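Local atomic coordinates of Xaa-Pro dipeptidase (Lactobacillus brevis, PDB entry 3I7M), a protein that is probably a manganese-dependent metallopeptidase of family M24B that removes residues from peptide N termini, represented here by its creatinase/prolidase N-terminal domain alone. Residues I9-A14 / V48-Q52; L32-G36 / V65-W71; P54-A60 / F73-L79; H101-G107 / S125-T131. One frame throughout, in Å; residues are numbered along the deposited sequence. Where two conformers were deposited one is given.

Interaction 1 of 4, residues I9-A14 / V48-Q52; sequences IQQWTA and VFPDQ
Q10 makes the one direct hydrogen bond between residues 9-14, on helix 5-15, and residues 48-52. Its side chain leaves the helix with CG anti to the backbone N (chi1 171°) and runs on extended, which carries the amide across to the loop backbone. NE2 donates to F49 O at 2.9 Å; the carbonyl oxygen lies in the plane of the Q10 amide, whereas the donor stands above the plane of the F49 carbonyl. Q52 O is also close to NE2, but the angle there is poor. CG sits 3.1 Å from P50 O, so the aliphatic part of the chain lies against the same turn of backbone. A water adds a second polar link, donating to P50 O and, weakly, to Q10 O.

The apolar contacts flank this glutamine. On the buried side, I9 CG2 meets V48 CG1 at 3.8 Å, the two branched side chains crossing at about a right angle, and V48 CG1 also rests on the backbone of Q10. Farther along the helix, T13 CG2 faces P50 CD, and A14 CB touches P50 CB at 3.7 Å. T13 turns its hydroxyl back to the helix: OG1 donates to I9 O at 2.7 Å, from the face of that carbonyl opposite to T13 N, and also bonds to T21 OG1 on strand 20-23.

The helix therefore packs on the strand end and its loop through methyl and ring carbons, while a neutral amide and a water satisfy loop carbonyls without involving any charged group.

Interaction 2 of 4, residues L32-G36 / V65-W71; sequences LTGFG and VIKETGW
T33 closes helix 26-33 and meets T69 in the chain beyond helix 63-67, and G34 and F35 run past that helix and its loop. The CA atoms of G34 and T69 are 6.4 Å apart, those of F35 and I66 6.0 Å. Each threonine forms an ST turn: T33 OG1, also bonded to I29 O, accepts from F35 N, and T69 OG1 accepts a longer bond from W71 N. Each turn has a glycine of positive phi at its middle, G34 and G70, where the chain leaves helical geometry, and residues 67-70 form a type I beta turn. The contact thus joins the exit of helix 26-33 to the helical crossover of a beta-alpha-beta unit.

No direct hydrogen bond links the two segments; a water donates to both T33 O and T69 O. T69 brings CB to 3.3 Å from T33 O, with CG2 alongside. Its OG1, held between backbone N and carbonyl carbon (chi1 64°), donates to I66 O at 2.7 Å in the carbonyl plane, tying the loop back to the helix.

The apolar centre is the F35 ring, swung toward the helix with CG anti to its backbone N (chi1 176°). V65 CG1 reaches the ring edge in its plane, 3.8 Å from F35 CE1. T33 CG2 approaches W71 CE3 at 3.7 Å, and the indole NE1 bonds to P74 O. I66 also packs on I56 and A58 of strand 55-59. Its CG1 lies over the centre of the F35 ring, 3.6 Å from the centroid in a CH-pi contact 8° off the ring normal.

Interaction 3 of 4, residues P54-A60 / F73-L79; sequences PFIFAPA and FPVIGYL
F57 and Y78 pack closely where strands 55-59 and 75-78 lie side by side: F57 CE2 approaches Y78 CD2 at 3.3 Å, with the rings nearly parallel (14°) but slid apart so that they barely overlap. Y78 CG sits between backbone N and carbonyl carbon (chi1 83°), which lays its ring along the neighbouring strand, with CE2 against P59; its OH bonds to V43 N. On the face that carries F57, I76 fits between that ring and F55, CG2 against F57 CD1 and CD1 against F55 CD1, the latter at 3.5 Å. Helix 84-94 covers F55 and F57.

Beneath runs a parallel ladder, from I56 N donating to P74 O at 3.0 Å to A60 N donating to Y78 O at 2.9 Å. I76 N to I56 O, A58 N to I76 O and Y78 N to A58 O lie between, the last more bent at 137°. The strands are the two ends of a beta-alpha-beta crossover, and helix 63-67 packs on the face bearing I56, A58 and V75, where I56 CG2 and V75 CG1 meet loosely at 4.1 Å.

Contacts are sparser toward the ends. The ring of exposed P74 has CD near P54 O and CB near F55 CB, its carbonyl belonging to the ladder. Exposed L79 reaches A60 CB through CD2 alone. At the other end F73 is better covered: P54 CD lies over its ring centre, 3.7 Å from the centroid.

Interaction 4 of 4, residues H101-G107 / S125-T131; sequences HVAIEKG and SFDLDIT
H101 and D127 are joined by a short, straight hydrogen bond, ND1 donating to OD1 at 2.6 Å and 170°. The acceptor lies in the imidazole plane and uses its syn lone pair, with ring and carboxylate nearly coplanar. D127 CG is set between its backbone N and carbonyl carbon (chi1 56°), which brings the carboxylate back toward the histidine. At the other end of the contact, D129 OD1 takes three donors: K106 N at 3.1 Å and T131 N, standing well out of the carboxylate plane on opposite faces of it, and T131 OG1 at 2.7 Å from the syn side. T131 OG1 in turn accepts from G107 N. K106 passes its extended chain slantwise across D129 and reaches F126 O with NZ, at 2.9 Å.

Between these polar ends, F126 takes V102 CB over one face, offset toward the rim, and I104 CG2 at its edge, 3.8 Å from F126 CD1. A103 CB meets L128 CB on the other side of the sheet.

The backbones beneath are the parallel strands of a beta-alpha-beta crossover, with helix 111-118 covering F126. Their pairing is irregular: V102 N donates to S125 O, I104 N to L128 O at 3.2 Å and I130 N to I104 O, and the segment axes diverge by 56°.

Farther out, E105 CG rests on I130 CG2, while its carboxylate turns to S24 N, N25 N and T28 OG1. W12 of helix 5-15 packs on A103 and I130. D129 precedes helix 131-136, and its bond from T131 N caps the turn leading into that helix.

From the N terminus, helix 5-15 enters interaction 1, which closes when the chain has passed through strand 45-48. Interaction 2 opens inside that loop, at the end of helix 26-33, and closes beyond helix 63-67, so the two cross; I9 and L32 touch between them. Interaction 2 also crosses interaction 3, whose strands 55-59 and 75-78 are connected through helix 63-67; I66 packs on both strands and W71 on I56 and P54. Interaction 4 follows in series, closing a second beta-alpha-beta unit at the opposite edge of the six-stranded mixed sheet. Its centre lies about 21 Å from that of interaction 3, yet W12 brings interaction 1 against it.

Interaction 1 of 4, residues I9-A14 / V48-Q52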
# COMPACT_ATOMS: atom_id res chain seq x y z
N ILE A 9 6.29 0.46 -10.82
CA ILE A 9 5.32 -0.36 -10.08
C ILE A 9 3.93 -0.25 -10.64
O ILE A 9 3.21 -1.25 -10.71
CB ILE A 9 5.35 -0.03 -8.59
CG1 ILE A 9 6.72 -0.39 -8.04
CG2 ILE A 9 4.36 -0.89 -7.78
CD1 ILE A 9 7.07 0.23 -6.73
N GLN A 10 3.55 0.96 -11.03
CA GLN A 10 2.26 1.12 -11.65
C GLN A 10 2.16 0.28 -12.91
O GLN A 10 1.15 -0.37 -13.16
CB GLN A 10 2.03 2.61 -11.95
CG GLN A 10 0.82 2.84 -12.76
CD GLN A 10 0.53 4.32 -12.84
OE1 GLN A 10 1.19 5.05 -13.58
NE2 GLN A 10 -0.40 4.79 -12.01
N GLN A 11 3.23 0.29 -13.69
CA GLN A 11 3.23 -0.46 -14.94
C GLN A 11 3.08 -1.97 -14.69
O GLN A 11 2.33 -2.69 -15.37
CB GLN A 11 4.52 -0.15 -15.73
CG GLN A 11 4.62 -0.87 -17.05
CD GLN A 11 6.00 -0.74 -17.67
OE1 GLN A 11 6.88 -1.60 -17.48
NE2 GLN A 11 6.19 0.34 -18.42
N TRP A 12 3.81 -2.45 -13.69
CA TRP A 12 3.78 -3.86 -13.29
C TRP A 12 2.36 -4.23 -12.89
O TRP A 12 1.85 -5.27 -13.26
CB TRP A 12 4.80 -4.13 -12.16
CG TRP A 12 4.87 -5.54 -11.71
CD1 TRP A 12 5.74 -6.49 -12.10
CD2 TRP A 12 3.97 -6.21 -10.75
NE1 TRP A 12 5.50 -7.68 -11.44
CE2 TRP A 12 4.40 -7.54 -10.63
CE3 TRP A 12 2.90 -5.78 -9.96
CZ2 TRP A 12 3.77 -8.46 -9.80
CZ3 TRP A 12 2.26 -6.68 -9.18
CH2 TRP A 12 2.68 -8.03 -9.10
N THR A 13 1.77 -3.34 -12.09
CA THR A 13 0.39 -3.54 -11.61
C THR A 13 -0.58 -3.69 -12.82
O THR A 13 -1.38 -4.59 -12.87
CB THR A 13 0.01 -2.39 -10.74
OG1 THR A 13 0.98 -2.29 -9.66
CG2 THR A 13 -1.36 -2.55 -10.14
N ALA A 14 -0.47 -2.78 -13.77
CA ALA A 14 -1.31 -2.85 -14.97
C ALA A 14 -1.05 -4.08 -15.82
O ALA A 14 -1.98 -4.79 -16.25
CB ALA A 14 -1.09 -1.52 -15.77
N VAL A 48 -0.53 1.49 -4.65
CA VAL A 48 -0.23 1.89 -6.02
C VAL A 48 -1.34 1.33 -6.95
O VAL A 48 -1.85 0.21 -6.79
CB VAL A 48 1.11 1.29 -6.49
CG1 VAL A 48 1.47 1.62 -8.01
CG2 VAL A 48 2.26 1.70 -5.57
N PHE A 49 -1.78 2.17 -7.91
CA PHE A 49 -2.82 1.80 -8.85
C PHE A 49 -2.24 1.75 -10.23
O PHE A 49 -1.23 2.39 -10.52
CB PHE A 49 -3.96 2.85 -8.80
CG PHE A 49 -4.63 2.94 -7.47
CD1 PHE A 49 -5.59 2.02 -7.10
CD2 PHE A 49 -4.26 3.92 -6.55
CE1 PHE A 49 -6.22 2.05 -5.86
CE2 PHE A 49 -4.88 3.99 -5.30
CZ PHE A 49 -5.86 3.04 -4.93
N PRO A 50 -2.95 1.06 -11.11
CA PRO A 50 -2.40 0.93 -12.46
C PRO A 50 -2.55 2.18 -13.30
O PRO A 50 -1.80 2.36 -14.30
CB PRO A 50 -3.24 -0.17 -13.07
CG PRO A 50 -4.50 -0.26 -12.30
CD PRO A 50 -4.07 0.16 -10.86
N ASP A 51 -3.50 3.03 -12.93
CA ASP A 51 -3.91 4.12 -13.80
C ASP A 51 -4.25 5.42 -13.09
O ASP A 51 -4.91 6.32 -13.65
CB ASP A 51 -5.09 3.61 -14.64
CG ASP A 51 -6.29 3.28 -13.78
OD1 ASP A 51 -6.16 3.27 -12.51
OD2 ASP A 51 -7.35 2.98 -14.40
N GLN A 52 -3.74 5.58 -11.87
CA GLN A 52 -4.00 6.80 -11.10
C GLN A 52 -2.98 6.90 -9.99
O GLN A 52 -2.20 5.97 -9.82
CB GLN A 52 -5.44 6.83 -10.59
CG GLN A 52 -5.79 5.73 -9.59
CD GLN A 52 -7.16 5.91 -8.97
OE1 GLN A 52 -7.43 6.92 -8.25
NE2 GLN A 52 -8.03 5.00 -9.24
O HOH W 1 0.51 1.47 -16.00

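Interaction 2 of 4, residues L32-G36 / V65-W71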
# COMPACT_ATOMS: atom_id res chain seq x y z
N LEU A 32 11.37 3.38 -1.87
CA LEU A 32 10.55 4.21 -2.76
C LEU A 32 10.42 5.66 -2.30
O LEU A 32 10.20 6.58 -3.12
CB LEU A 32 9.16 3.61 -2.92
CG LEU A 32 9.11 2.29 -3.62
CD1 LEU A 32 7.68 1.74 -3.48
CD2 LEU A 32 9.52 2.43 -5.09
N THR A 33 10.59 5.89 -1.01
CA THR A 33 10.37 7.24 -0.45
C THR A 33 11.52 7.83 0.38
O THR A 33 11.54 9.03 0.66
CB THR A 33 9.13 7.23 0.47
OG1 THR A 33 9.48 6.55 1.65
CG2 THR A 33 7.97 6.61 -0.25
N GLY A 34 12.48 7.03 0.83
CA GLY A 34 13.43 7.52 1.83
C GLY A 34 12.97 7.55 3.28
O GLY A 34 13.79 7.79 4.17
N PHE A 35 11.71 7.12 3.50
CA PHE A 35 11.18 7.10 4.86
C PHE A 35 11.59 5.78 5.48
O PHE A 35 11.15 4.70 4.99
CB PHE A 35 9.67 7.24 4.85
CG PHE A 35 9.05 7.12 6.21
CD1 PHE A 35 9.19 8.13 7.16
CD2 PHE A 35 8.35 5.96 6.57
CE1 PHE A 35 8.63 8.01 8.41
CE2 PHE A 35 7.82 5.85 7.82
CZ PHE A 35 7.93 6.87 8.74
N GLY A 36 12.42 5.84 6.49
CA GLY A 36 13.06 4.65 6.99
C GLY A 36 12.31 4.20 8.20
O GLY A 36 11.91 5.01 9.03
N VAL A 65 6.95 13.36 8.99
CA VAL A 65 8.23 12.94 8.48
C VAL A 65 8.07 12.28 7.10
O VAL A 65 8.92 12.47 6.22
CB VAL A 65 8.93 12.07 9.52
CG1 VAL A 65 10.21 11.45 8.90
CG2 VAL A 65 9.31 12.88 10.74
N ILE A 66 6.96 11.58 6.85
CA ILE A 66 6.67 11.07 5.47
C ILE A 66 6.53 12.21 4.44
O ILE A 66 7.07 12.17 3.32
CB ILE A 66 5.43 10.14 5.44
CG1 ILE A 66 5.70 8.89 6.30
CG2 ILE A 66 5.06 9.77 3.97
CD1 ILE A 66 4.47 8.12 6.66
N LYS A 67 5.75 13.24 4.77
CA LYS A 67 5.63 14.34 3.82
C LYS A 67 6.96 15.10 3.62
O LYS A 67 7.24 15.62 2.53
CB LYS A 67 4.52 15.30 4.25
CG LYS A 67 3.13 14.76 4.07
CD LYS A 67 2.08 15.82 4.29
CE LYS A 67 0.68 15.26 4.08
NZ LYS A 67 -0.34 16.35 4.41
N GLU A 68 7.81 15.15 4.64
CA GLU A 68 9.11 15.79 4.53
C GLU A 68 10.08 15.09 3.61
O GLU A 68 11.18 15.61 3.39
CB GLU A 68 9.71 15.97 5.92
CG GLU A 68 9.03 17.12 6.66
CD GLU A 68 9.34 17.16 8.16
OE1 GLU A 68 9.97 16.21 8.67
OE2 GLU A 68 8.92 18.14 8.82
N THR A 69 9.72 13.90 3.16
CA THR A 69 10.55 13.23 2.15
C THR A 69 10.44 13.81 0.74
O THR A 69 11.18 13.43 -0.16
CB THR A 69 10.20 11.74 1.98
OG1 THR A 69 8.85 11.56 1.45
CG2 THR A 69 10.48 10.93 3.23
N GLY A 70 9.43 14.65 0.52
CA GLY A 70 9.14 15.14 -0.81
C GLY A 70 8.03 14.41 -1.54
O GLY A 70 7.66 14.76 -2.66
N TRP A 71 7.47 13.40 -0.88
CA TRP A 71 6.53 12.53 -1.50
C TRP A 71 5.43 13.46 -1.96
O TRP A 71 4.90 14.26 -1.20
CB TRP A 71 6.06 11.53 -0.40
CG TRP A 71 4.85 10.67 -0.74
CD1 TRP A 71 3.57 10.95 -0.37
CD2 TRP A 71 4.78 9.53 -1.63
NE1 TRP A 71 2.70 9.99 -0.89
CE2 TRP A 71 3.43 9.10 -1.63
CE3 TRP A 71 5.72 8.77 -2.33
CZ2 TRP A 71 3.00 8.00 -2.37
CZ3 TRP A 71 5.27 7.67 -3.08
CH2 TRP A 71 3.94 7.31 -3.07
O HOH W 2 13.07 11.62 0.29

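Interaction 3 of 4, residues P54-A60 / F73-L79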
# COMPACT_ATOMS: atom_id res chain seq x y z
N PRO A 54 -0.81 7.17 -6.54
CA PRO A 54 -0.73 6.35 -5.32
C PRO A 54 -1.03 7.17 -4.08
O PRO A 54 -1.20 8.39 -4.15
CB PRO A 54 0.71 5.93 -5.29
CG PRO A 54 1.46 7.16 -5.86
CD PRO A 54 0.51 7.66 -6.96
N PHE A 55 -1.05 6.52 -2.93
CA PHE A 55 -1.11 7.22 -1.66
C PHE A 55 -0.35 6.40 -0.62
O PHE A 55 -0.13 5.19 -0.76
CB PHE A 55 -2.52 7.50 -1.20
CG PHE A 55 -3.36 6.32 -0.84
CD1 PHE A 55 -3.39 5.80 0.45
CD2 PHE A 55 -4.18 5.75 -1.79
CE1 PHE A 55 -4.17 4.71 0.77
CE2 PHE A 55 -5.01 4.70 -1.50
CZ PHE A 55 -5.03 4.17 -0.19
N ILE A 56 0.06 7.06 0.44
CA ILE A 56 0.61 6.41 1.62
C ILE A 56 -0.42 6.50 2.75
O ILE A 56 -1.11 7.53 2.91
CB ILE A 56 1.94 7.02 2.05
CG1 ILE A 56 2.96 6.65 1.02
CG2 ILE A 56 2.39 6.58 3.44
CD1 ILE A 56 4.31 7.33 1.25
N PHE A 57 -0.51 5.45 3.56
CA PHE A 57 -1.37 5.40 4.74
C PHE A 57 -0.48 5.09 5.93
O PHE A 57 0.37 4.20 5.87
CB PHE A 57 -2.43 4.31 4.59
CG PHE A 57 -3.42 4.32 5.65
CD1 PHE A 57 -4.58 5.10 5.55
CD2 PHE A 57 -3.26 3.55 6.81
CE1 PHE A 57 -5.52 5.12 6.60
CE2 PHE A 57 -4.24 3.62 7.82
CZ PHE A 57 -5.33 4.41 7.66
N ALA A 58 -0.57 5.88 7.02
CA ALA A 58 0.35 5.80 8.10
C ALA A 58 -0.26 6.21 9.39
O ALA A 58 -1.25 6.92 9.39
CB ALA A 58 1.57 6.69 7.84
N PRO A 59 0.37 5.88 10.53
CA PRO A 59 -0.05 6.48 11.80
C PRO A 59 0.08 7.99 11.73
O PRO A 59 1.00 8.51 11.13
CB PRO A 59 0.87 5.84 12.82
CG PRO A 59 1.46 4.55 12.08
CD PRO A 59 1.52 4.95 10.68
N ALA A 60 -0.87 8.69 12.34
CA ALA A 60 -0.94 10.14 12.29
C ALA A 60 0.38 10.84 12.63
O ALA A 60 0.74 11.80 11.96
CB ALA A 60 -2.05 10.63 13.18
N PHE A 73 2.47 12.79 -3.30
CA PHE A 73 1.12 12.31 -3.36
C PHE A 73 0.53 12.29 -1.96
O PHE A 73 1.25 12.65 -0.99
CB PHE A 73 1.15 10.92 -3.98
CG PHE A 73 1.86 10.86 -5.34
CD1 PHE A 73 1.26 11.39 -6.46
CD2 PHE A 73 3.09 10.25 -5.48
CE1 PHE A 73 1.86 11.35 -7.70
CE2 PHE A 73 3.73 10.17 -6.72
CZ PHE A 73 3.10 10.72 -7.84
N PRO A 74 -0.78 11.97 -1.87
CA PRO A 74 -1.38 12.01 -0.53
C PRO A 74 -0.76 11.08 0.53
O PRO A 74 -0.19 10.02 0.22
CB PRO A 74 -2.81 11.70 -0.78
CG PRO A 74 -3.03 12.15 -2.18
CD PRO A 74 -1.81 11.79 -2.89
N VAL A 75 -0.78 11.57 1.75
CA VAL A 75 -0.45 10.81 2.94
C VAL A 75 -1.60 10.93 3.90
O VAL A 75 -1.93 12.07 4.39
CB VAL A 75 0.86 11.25 3.62
CG1 VAL A 75 1.19 10.29 4.80
CG2 VAL A 75 2.07 11.41 2.66
N ILE A 76 -2.21 9.81 4.24
CA ILE A 76 -3.39 9.73 5.02
C ILE A 76 -3.03 9.13 6.36
O ILE A 76 -2.45 8.05 6.44
CB ILE A 76 -4.49 8.82 4.36
CG1 ILE A 76 -4.89 9.38 2.98
CG2 ILE A 76 -5.71 8.68 5.22
CD1 ILE A 76 -4.01 8.92 1.88
N GLY A 77 -3.34 9.83 7.42
CA GLY A 77 -3.06 9.33 8.73
C GLY A 77 -4.23 8.76 9.46
O GLY A 77 -5.41 9.06 9.14
N TYR A 78 -3.91 7.97 10.45
CA TYR A 78 -4.94 7.43 11.34
C TYR A 78 -4.50 7.51 12.76
O TYR A 78 -3.32 7.37 13.14
CB TYR A 78 -5.36 6.01 10.96
CG TYR A 78 -4.48 4.89 11.46
CD1 TYR A 78 -4.85 4.08 12.48
CD2 TYR A 78 -3.25 4.62 10.83
CE1 TYR A 78 -4.09 3.09 12.97
CE2 TYR A 78 -2.47 3.58 11.30
CZ TYR A 78 -2.89 2.80 12.33
OH TYR A 78 -2.11 1.74 12.77
N LEU A 79 -5.50 7.69 13.65
CA LEU A 79 -5.27 7.76 15.09
C LEU A 79 -5.36 6.40 15.72
O LEU A 79 -5.96 5.51 15.13
CB LEU A 79 -6.23 8.77 15.75
CG LEU A 79 -5.90 10.19 15.25
CD1 LEU A 79 -7.17 11.09 15.40
CD2 LEU A 79 -4.74 10.78 15.96

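Interaction 4 of 4, residues H101-G107 / S125-T131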
# COMPACT_ATOMS: atom_id res chain seq x y z
N HIS A 101 -8.19 -8.37 -8.49
CA HIS A 101 -6.87 -8.88 -8.16
C HIS A 101 -6.07 -7.82 -7.46
O HIS A 101 -6.03 -6.66 -7.89
CB HIS A 101 -6.14 -9.41 -9.38
CG HIS A 101 -6.85 -10.52 -10.03
ND1 HIS A 101 -6.65 -11.84 -9.68
CD2 HIS A 101 -7.88 -10.51 -10.90
CE1 HIS A 101 -7.44 -12.60 -10.42
NE2 HIS A 101 -8.22 -11.82 -11.15
N VAL A 102 -5.50 -8.16 -6.30
CA VAL A 102 -4.66 -7.29 -5.48
C VAL A 102 -3.29 -7.92 -5.30
O VAL A 102 -3.19 -9.10 -4.98
CB VAL A 102 -5.30 -6.99 -4.09
CG1 VAL A 102 -4.39 -6.06 -3.33
CG2 VAL A 102 -6.69 -6.38 -4.26
N ALA A 103 -2.22 -7.19 -5.60
CA ALA A 103 -0.87 -7.65 -5.37
C ALA A 103 -0.39 -7.18 -4.01
O ALA A 103 -0.70 -6.05 -3.60
CB ALA A 103 0.04 -7.10 -6.45
N ILE A 104 0.30 -8.08 -3.33
CA ILE A 104 0.89 -7.80 -2.01
C ILE A 104 2.34 -8.32 -2.00
O ILE A 104 2.74 -9.08 -2.90
CB ILE A 104 0.08 -8.40 -0.84
CG1 ILE A 104 -0.25 -9.85 -1.10
CG2 ILE A 104 -1.20 -7.56 -0.63
CD1 ILE A 104 -0.71 -10.58 0.10
N GLU A 105 3.10 -7.98 -0.98
CA GLU A 105 4.45 -8.45 -0.76
C GLU A 105 4.30 -9.65 0.17
O GLU A 105 4.41 -9.58 1.41
CB GLU A 105 5.30 -7.36 -0.08
CG GLU A 105 5.44 -6.17 -1.02
CD GLU A 105 6.32 -5.13 -0.43
OE1 GLU A 105 5.81 -4.24 0.32
OE2 GLU A 105 7.54 -5.13 -0.74
N LYS A 106 4.08 -10.80 -0.42
CA LYS A 106 3.70 -11.98 0.37
C LYS A 106 4.80 -12.48 1.26
O LYS A 106 4.55 -13.14 2.27
CB LYS A 106 3.24 -13.12 -0.53
CG LYS A 106 1.98 -12.74 -1.24
CD LYS A 106 1.30 -13.94 -1.99
CE LYS A 106 -0.11 -13.60 -2.47
NZ LYS A 106 -0.77 -14.81 -3.20
N GLY A 107 6.07 -12.25 0.94
CA GLY A 107 7.14 -12.67 1.80
C GLY A 107 7.20 -11.96 3.13
O GLY A 107 7.78 -12.48 4.10
N SER A 125 -9.17 -10.76 -4.80
CA SER A 125 -8.40 -11.99 -5.03
C SER A 125 -6.91 -11.68 -4.82
O SER A 125 -6.35 -10.87 -5.56
CB SER A 125 -8.52 -12.49 -6.48
OG SER A 125 -9.85 -12.90 -6.78
N PHE A 126 -6.31 -12.19 -3.75
CA PHE A 126 -4.92 -11.90 -3.43
C PHE A 126 -4.06 -13.02 -4.00
O PHE A 126 -3.46 -13.83 -3.29
CB PHE A 126 -4.73 -11.74 -1.90
CG PHE A 126 -5.27 -10.47 -1.35
CD1 PHE A 126 -4.46 -9.43 -1.06
CD2 PHE A 126 -6.64 -10.29 -1.15
CE1 PHE A 126 -4.93 -8.23 -0.52
CE2 PHE A 126 -7.15 -9.06 -0.63
CZ PHE A 126 -6.28 -8.04 -0.34
N ASP A 127 -4.00 -13.06 -5.33
CA ASP A 127 -3.32 -14.12 -6.04
C ASP A 127 -2.08 -13.61 -6.77
O ASP A 127 -1.54 -14.25 -7.67
CB ASP A 127 -4.31 -14.83 -6.98
CG ASP A 127 -4.99 -13.96 -7.94
OD1 ASP A 127 -4.78 -12.74 -8.04
OD2 ASP A 127 -5.78 -14.61 -8.68
N LEU A 128 -1.61 -12.44 -6.39
CA LEU A 128 -0.44 -11.81 -7.01
C LEU A 128 0.62 -11.43 -5.95
O LEU A 128 0.28 -10.87 -4.90
CB LEU A 128 -0.85 -10.53 -7.72
CG LEU A 128 -1.66 -10.68 -9.00
CD1 LEU A 128 -2.12 -9.32 -9.47
CD2 LEU A 128 -0.88 -11.33 -10.12
N ASP A 129 1.89 -11.69 -6.23
CA ASP A 129 3.00 -11.48 -5.32
C ASP A 129 3.98 -10.60 -6.04
O ASP A 129 4.51 -10.96 -7.07
CB ASP A 129 3.61 -12.81 -4.90
CG ASP A 129 4.58 -12.69 -3.77
OD1 ASP A 129 4.82 -11.57 -3.30
OD2 ASP A 129 5.07 -13.75 -3.33
N ILE A 130 4.23 -9.42 -5.49
CA ILE A 130 5.21 -8.47 -6.03
C ILE A 130 6.58 -8.60 -5.38
O ILE A 130 7.51 -7.90 -5.77
CB ILE A 130 4.67 -7.02 -6.00
CG1 ILE A 130 5.38 -6.11 -7.00
CG2 ILE A 130 4.64 -6.46 -4.55
CD1 ILE A 130 4.71 -4.77 -7.18
N THR A 131 6.73 -9.60 -4.48
CA THR A 131 7.99 -9.78 -3.74
C THR A 131 9.21 -9.83 -4.69
O THR A 131 10.16 -9.08 -4.52
CB THR A 131 7.93 -11.04 -2.88
OG1 THR A 131 6.96 -10.82 -1.86
CG2 THR A 131 9.34 -11.32 -2.21